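Local coordinates for protein beta-galactosidase (Streptococcus pneumoniae, PDB 4CU9) that is a carbohydrate-binding module of a multidomain beta-galactosidase and probably binds sugars rather than hydrolysing them, at residues H124-P129 / A158-W163; T50-T55 / S90-P95. One frame throughout, in Å; residues are numbered along the deposited sequence.

In the fold
Both contacts belong to one beta-sandwich of the galactose-binding type and reach the same sheet, on opposite sides of the chain's centre. Their centres lie about 22 Å apart, and they do not touch. Contact 1 is buried. It sets the loop between helix 117-120 and strand 132-139 against strand 160-166, and joins an apolar touch to an arginine that grips a bound diol. Contact 2 is only partly buried. It joins two segments whose short strands, 49-50 and the weakly bonded 92-93, both pair with strand 173-182. It relies on van der Waals contact between threonines, a tryptophan edge and a glycine, with no charged group at the interface.

Contact 1. Residues H124-P129 / A158-W163; sequences HPFNNP and AKAMRW. Unlike the reference sequence in segment 158-163: Ala-160 (reference Val). With EDO (1,2-ethanediol), chain D.
Phe-126 meets Ala-160 through the far end of its ring. This joins the 3-10 turn 125-127 to strand 160-166 of a beta-sandwich of the galactose-binding type. The apolar part is small. Phe-126 CZ lies 3.9 Å from CB of Ala-160, which differs from the reference sequence and approaches the ring obliquely. CG of Phe-126 is anti to the carbonyl carbon (chi1 -80°), and the far end of the ring comes nearer the strand than the start of the side chain. The same ring meets Trp-132 edge-to-face and also touches Phe-20.

Just before the turn, His-124 ND1 accepts from Phe-126 N at 3.1 Å. The imidazole also lays its CE1 over one face of the phenyl ring, toward the rim.

The polar part centres on Arg-162. Its chain is extended from CG to NE and sends the guanidinium toward the loop. Phe-126 O is 3.8 Å from Arg-162 NH1, a long approach, and this carbonyl accepts a hydrogen bond from Trp-132 NE1. A 1,2-ethanediol, probably from the crystallisation liquor, is held in a fork. Arg-162 NH2 donates to O2 of the diol at 2.8 Å in a nearly straight bond (175°). Arg-162 NH1 reaches O1 of the diol at 3.0 Å, more bent (137°). Tyr-117 OH also bonds the diol.

Glu-101 forms a salt bridge with Arg-162 NE, and Trp-132 gives a cation-pi partner. They orient the guanidinium, so that NH1 and NH2 can each donate to one of two neighbouring hydroxyls. Whether a sugar uses this spot is not established.

Contact 2. Residues T50-T55 / S90-P95; sequences TNWSPT and SGTDAP
Gly-91 and Thr-92 pack against Trp-52 and Thr-50 at a partly buried margin of the galactose-binding-type beta-sandwich. The short strand 49-50 and the short, weakly bonded strand 92-93 both pair with strand 173-182, the first antiparallel and the second parallel.

Gly-91 takes the indole edge. Gly-91 O lies in the plane of the Trp-52 ring, 3.6 Å from Trp-52 CD1. Gly-91 CA is 3.7 Å from Trp-52 NE1. With no side chain on Gly-91, the indole can come this close to the backbone. CG of Trp-52 is anti to the backbone N (chi1 -175°), which swings the ring out to this edge contact. Pro-54 N lies over one face of the indole. Pro-54 sits inside an ST turn, in which Ser-53 OG accepts from Thr-55 N.

Thr-92 follows with its methyl. The side chains of Thr-92 and Thr-50 cross at about a right angle, and both touch Ala-175 of strand 173-182. After Thr-92 the segment leaves the interface, and Asp-93 forms a salt bridge with Lys-168. The two branches of Thr-92 thus have separate tasks. Thr-92 CG2 is 3.9 Å from Trp-52 CB and also 3.9 Å from Thr-50 OG1. Thr-92 OG1 is hydrogen-bonded to Asp-89 OD1, which is also bonded to Gly-91 N.

Contact 1. Residues H124-P129 / A158-W163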
loop_
_atom_site.group_PDB
_atom_site.type_symbol
_atom_site.label_atom_id
_atom_site.label_comp_id
_atom_site.label_asym_id
_atom_site.label_seq_id
_atom_site.Cartn_x
_atom_site.Cartn_y
_atom_site.Cartn_z
ATOM N N HIS A 124 -16.957 -0.773 -1.052
ATOM C CA HIS A 124 -16.148 0.281 -1.661
ATOM C C HIS A 124 -15.555 -0.228 -3.000
ATOM O O HIS A 124 -15.124 -1.380 -3.104
ATOM C CB HIS A 124 -15.030 0.732 -0.729
ATOM C CG HIS A 124 -14.378 2.016 -1.156
ATOM N ND1 HIS A 124 -13.381 2.084 -2.107
ATOM C CD2 HIS A 124 -14.672 3.300 -0.830
ATOM C CE1 HIS A 124 -13.044 3.352 -2.291
ATOM N NE2 HIS A 124 -13.820 4.107 -1.530
ATOM N N PRO A 125 -15.519 0.613 -4.027
ATOM C CA PRO A 125 -14.984 0.110 -5.330
ATOM C C PRO A 125 -13.535 -0.393 -5.326
ATOM O O PRO A 125 -13.161 -1.156 -6.190
ATOM C CB PRO A 125 -15.208 1.293 -6.284
ATOM C CG PRO A 125 -15.381 2.476 -5.406
ATOM C CD PRO A 125 -16.014 1.989 -4.142
ATOM N N PHE A 126 -12.740 -0.001 -4.321
ATOM C CA PHE A 126 -11.400 -0.508 -4.141
ATOM C C PHE A 126 -11.399 -2.021 -3.943
ATOM O O PHE A 126 -10.428 -2.680 -4.297
ATOM C CB PHE A 126 -10.684 0.156 -2.963
ATOM C CG PHE A 126 -10.120 1.501 -3.276
ATOM C CD1 PHE A 126 -10.468 2.210 -4.429
ATOM C CD2 PHE A 126 -9.240 2.062 -2.408
ATOM C CE1 PHE A 126 -9.897 3.451 -4.685
ATOM C CE2 PHE A 126 -8.694 3.304 -2.633
ATOM C CZ PHE A 126 -8.992 3.990 -3.785
ATOM N N ASN A 127 -12.506 -2.579 -3.486
ATOM C CA ASN A 127 -12.561 -3.971 -3.185
ATOM C C ASN A 127 -12.899 -4.861 -4.386
ATOM O O ASN A 127 -12.880 -6.084 -4.265
ATOM C CB ASN A 127 -13.524 -4.200 -2.020
ATOM C CG ASN A 127 -13.315 -5.527 -1.334
ATOM O OD1 ASN A 127 -12.191 -5.957 -1.120
ATOM N ND2 ASN A 127 -14.410 -6.191 -0.983
ATOM N N ASN A 128 -13.113 -4.268 -5.555
ATOM C CA ASN A 128 -13.400 -5.008 -6.742
ATOM C C ASN A 128 -12.133 -5.099 -7.601
ATOM O O ASN A 128 -11.665 -4.084 -8.093
ATOM C CB ASN A 128 -14.523 -4.315 -7.520
ATOM C CG ASN A 128 -14.821 -5.010 -8.862
ATOM O OD1 ASN A 128 -14.173 -5.973 -9.231
ATOM N ND2 ASN A 128 -15.779 -4.497 -9.576
ATOM N N PRO A 129 -11.569 -6.307 -7.779
ATOM C CA PRO A 129 -10.290 -6.432 -8.480
ATOM C C PRO A 129 -10.304 -5.886 -9.910
ATOM O O PRO A 129 -9.241 -5.532 -10.447
ATOM C CB PRO A 129 -10.079 -7.954 -8.568
ATOM C CG PRO A 129 -10.954 -8.533 -7.528
ATOM C CD PRO A 129 -12.093 -7.616 -7.332
ATOM N N ALA A 158 -3.460 8.568 -12.715
ATOM C CA ALA A 158 -4.273 7.870 -11.749
ATOM C C ALA A 158 -4.632 8.748 -10.548
ATOM O O ALA A 158 -3.905 9.687 -10.176
ATOM C CB ALA A 158 -3.550 6.620 -11.264
ATOM N N LYS A 159 -5.759 8.415 -9.966
ATOM C CA LYS A 159 -6.225 9.028 -8.723
ATOM C C LYS A 159 -5.797 8.207 -7.512
ATOM O O LYS A 159 -5.870 8.682 -6.364
ATOM C CB LYS A 159 -7.735 9.139 -8.778
ATOM C CG LYS A 159 -8.171 10.210 -9.762
ATOM C CD LYS A 159 -9.664 10.343 -9.967
ATOM C CE LYS A 159 -9.873 11.362 -11.106
ATOM N NZ LYS A 159 -11.270 11.792 -11.386
ATOM N N ALA A 160 -5.370 6.975 -7.764
ATOM C CA ALA A 160 -4.913 6.066 -6.700
ATOM C C ALA A 160 -4.013 5.018 -7.321
ATOM O O ALA A 160 -4.270 4.575 -8.449
ATOM C CB ALA A 160 -6.079 5.377 -6.009
ATOM N N MET A 161 -2.967 4.647 -6.590
ATOM C CA MET A 161 -2.041 3.572 -6.993
ATOM C C MET A 161 -1.957 2.632 -5.812
ATOM O O MET A 161 -2.191 3.047 -4.682
ATOM C CB MET A 161 -0.653 4.127 -7.306
ATOM C CG MET A 161 -0.648 5.081 -8.485
ATOM S SD MET A 161 -0.848 4.361 -10.120
ATOM C CE MET A 161 0.555 3.288 -10.234
ATOM N N ARG A 162 -1.701 1.361 -6.082
ATOM C CA ARG A 162 -1.466 0.403 -5.030
ATOM C C ARG A 162 -0.461 -0.660 -5.440
ATOM O O ARG A 162 -0.156 -0.873 -6.624
ATOM C CB ARG A 162 -2.779 -0.264 -4.561
ATOM C CG ARG A 162 -3.304 -1.341 -5.475
ATOM C CD ARG A 162 -4.601 -1.902 -4.994
ATOM N NE ARG A 162 -4.959 -3.069 -5.759
ATOM C CZ ARG A 162 -5.972 -3.871 -5.479
ATOM N NH1 ARG A 162 -6.760 -3.613 -4.425
ATOM N NH2 ARG A 162 -6.206 -4.914 -6.264
ATOM N N TRP A 163 0.005 -1.362 -4.416
ATOM C CA TRP A 163 0.783 -2.570 -4.593
ATOM C C TRP A 163 -0.064 -3.708 -4.055
ATOM O O TRP A 163 -0.518 -3.686 -2.860
ATOM C CB TRP A 163 2.115 -2.495 -3.838
ATOM C CG TRP A 163 3.073 -1.529 -4.405
ATOM C CD1 TRP A 163 3.225 -0.250 -4.057
ATOM C CD2 TRP A 163 3.963 -1.761 -5.494
ATOM N NE1 TRP A 163 4.187 0.345 -4.824
ATOM C CE2 TRP A 163 4.653 -0.567 -5.730
ATOM C CE3 TRP A 163 4.245 -2.862 -6.288
ATOM C CZ2 TRP A 163 5.649 -0.457 -6.700
ATOM C CZ3 TRP A 163 5.251 -2.740 -7.277
ATOM C CH2 TRP A 163 5.931 -1.542 -7.444
HETATM C C1 EDO D . -9.132 -6.316 -3.262
HETATM O O1 EDO D . -8.090 -5.547 -2.625
HETATM C C2 EDO D . -9.381 -5.992 -4.741
HETATM O O2 EDO D . -8.368 -6.588 -5.548
#

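Contact 2. Residues T50-T55 / S90-P95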
loop_
_atom_site.group_PDB
_atom_site.type_symbol
_atom_site.label_atom_id
_atom_site.label_comp_id
_atom_site.label_asym_id
_atom_site.label_seq_id
_atom_site.Cartn_x
_atom_site.Cartn_y
_atom_site.Cartn_z
ATOM N N THR A 50 1.314 -2.812 8.899
ATOM C CA THR A 50 1.388 -4.223 8.751
ATOM C C THR A 50 -0.038 -4.757 8.676
ATOM O O THR A 50 -0.993 -4.085 9.114
ATOM C CB THR A 50 2.026 -4.669 10.080
ATOM O OG1 THR A 50 3.468 -4.688 10.027
ATOM C CG2 THR A 50 1.408 -5.764 10.687
ATOM N N ASN A 51 -0.191 -5.948 8.118
ATOM C CA ASN A 51 -1.504 -6.667 8.197
ATOM C C ASN A 51 -1.344 -7.938 8.992
ATOM O O ASN A 51 -2.060 -8.910 8.777
ATOM C CB ASN A 51 -2.027 -7.007 6.805
ATOM C CG ASN A 51 -1.216 -8.104 6.145
ATOM O OD1 ASN A 51 0.014 -8.168 6.312
ATOM N ND2 ASN A 51 -1.892 -8.979 5.395
ATOM N N TRP A 52 -0.394 -7.922 9.928
ATOM C CA TRP A 52 -0.130 -9.059 10.803
ATOM C C TRP A 52 -1.427 -9.456 11.549
ATOM O O TRP A 52 -2.232 -8.618 11.988
ATOM C CB TRP A 52 0.957 -8.726 11.856
ATOM C CG TRP A 52 1.331 -9.938 12.695
ATOM C CD1 TRP A 52 2.214 -10.905 12.362
ATOM C CD2 TRP A 52 0.783 -10.308 13.964
ATOM N NE1 TRP A 52 2.257 -11.877 13.335
ATOM C CE2 TRP A 52 1.387 -11.524 14.341
ATOM C CE3 TRP A 52 -0.168 -9.728 14.818
ATOM C CZ2 TRP A 52 1.077 -12.173 15.535
ATOM C CZ3 TRP A 52 -0.484 -10.376 16.002
ATOM C CH2 TRP A 52 0.140 -11.593 16.353
ATOM N N SER A 53 -1.586 -10.758 11.688
ATOM C CA SER A 53 -2.657 -11.331 12.445
ATOM C C SER A 53 -2.168 -12.590 13.140
ATOM O O SER A 53 -1.323 -13.296 12.618
ATOM C CB SER A 53 -3.835 -11.670 11.523
ATOM O OG SER A 53 -4.893 -12.271 12.266
ATOM N N PRO A 54 -2.716 -12.885 14.329
ATOM C CA PRO A 54 -2.427 -14.197 14.952
ATOM C C PRO A 54 -3.033 -15.383 14.207
ATOM O O PRO A 54 -2.564 -16.509 14.341
ATOM C CB PRO A 54 -3.076 -14.086 16.346
ATOM C CG PRO A 54 -4.051 -12.971 16.251
ATOM C CD PRO A 54 -3.586 -12.046 15.171
ATOM N N THR A 55 -4.073 -15.126 13.439
ATOM C CA THR A 55 -4.670 -16.143 12.565
ATOM C C THR A 55 -4.771 -15.642 11.135
ATOM O O THR A 55 -5.845 -15.171 10.737
ATOM C CB THR A 55 -6.066 -16.491 13.073
ATOM O OG1 THR A 55 -6.863 -15.289 13.144
ATOM C CG2 THR A 55 -5.976 -17.129 14.458
ATOM N N SER A 90 9.580 -10.989 13.580
ATOM C CA SER A 90 9.184 -12.415 13.682
ATOM C C SER A 90 7.937 -12.743 12.873
ATOM O O SER A 90 7.867 -13.805 12.289
ATOM C CB SER A 90 8.965 -12.860 15.132
ATOM O OG SER A 90 8.046 -11.982 15.751
ATOM N N GLY A 91 6.997 -11.808 12.790
ATOM C CA GLY A 91 5.718 -12.060 12.164
ATOM C C GLY A 91 5.585 -11.554 10.727
ATOM O O GLY A 91 4.678 -12.001 9.981
ATOM N N THR A 92 6.453 -10.621 10.340
ATOM C CA THR A 92 6.270 -9.872 9.109
ATOM C C THR A 92 7.523 -9.782 8.261
ATOM O O THR A 92 8.643 -10.048 8.755
ATOM C CB THR A 92 5.745 -8.461 9.377
ATOM O OG1 THR A 92 6.696 -7.701 10.120
ATOM C CG2 THR A 92 4.390 -8.512 10.107
ATOM N N ASP A 93 7.332 -9.404 6.985
ATOM C CA ASP A 93 8.423 -9.250 6.058
ATOM C C ASP A 93 7.965 -8.484 4.832
ATOM O O ASP A 93 6.760 -8.182 4.677
ATOM C CB ASP A 93 8.962 -10.626 5.640
ATOM C CG ASP A 93 10.419 -10.600 5.097
ATOM O OD1 ASP A 93 11.028 -9.542 4.884
ATOM O OD2 ASP A 93 10.955 -11.686 4.904
ATOM N N ALA A 94 8.939 -8.210 3.962
ATOM C CA ALA A 94 8.675 -7.882 2.570
ATOM C C ALA A 94 7.842 -9.028 1.971
ATOM O O ALA A 94 7.850 -10.143 2.483
ATOM C CB ALA A 94 9.979 -7.724 1.783
ATOM N N PRO A 95 7.120 -8.754 0.871
ATOM C CA PRO A 95 6.284 -9.781 0.295
ATOM C C PRO A 95 7.078 -10.689 -0.651
ATOM O O PRO A 95 8.185 -10.324 -1.074
ATOM C CB PRO A 95 5.268 -8.976 -0.523
ATOM C CG PRO A 95 6.005 -7.701 -0.896
ATOM C CD PRO A 95 6.898 -7.432 0.257
#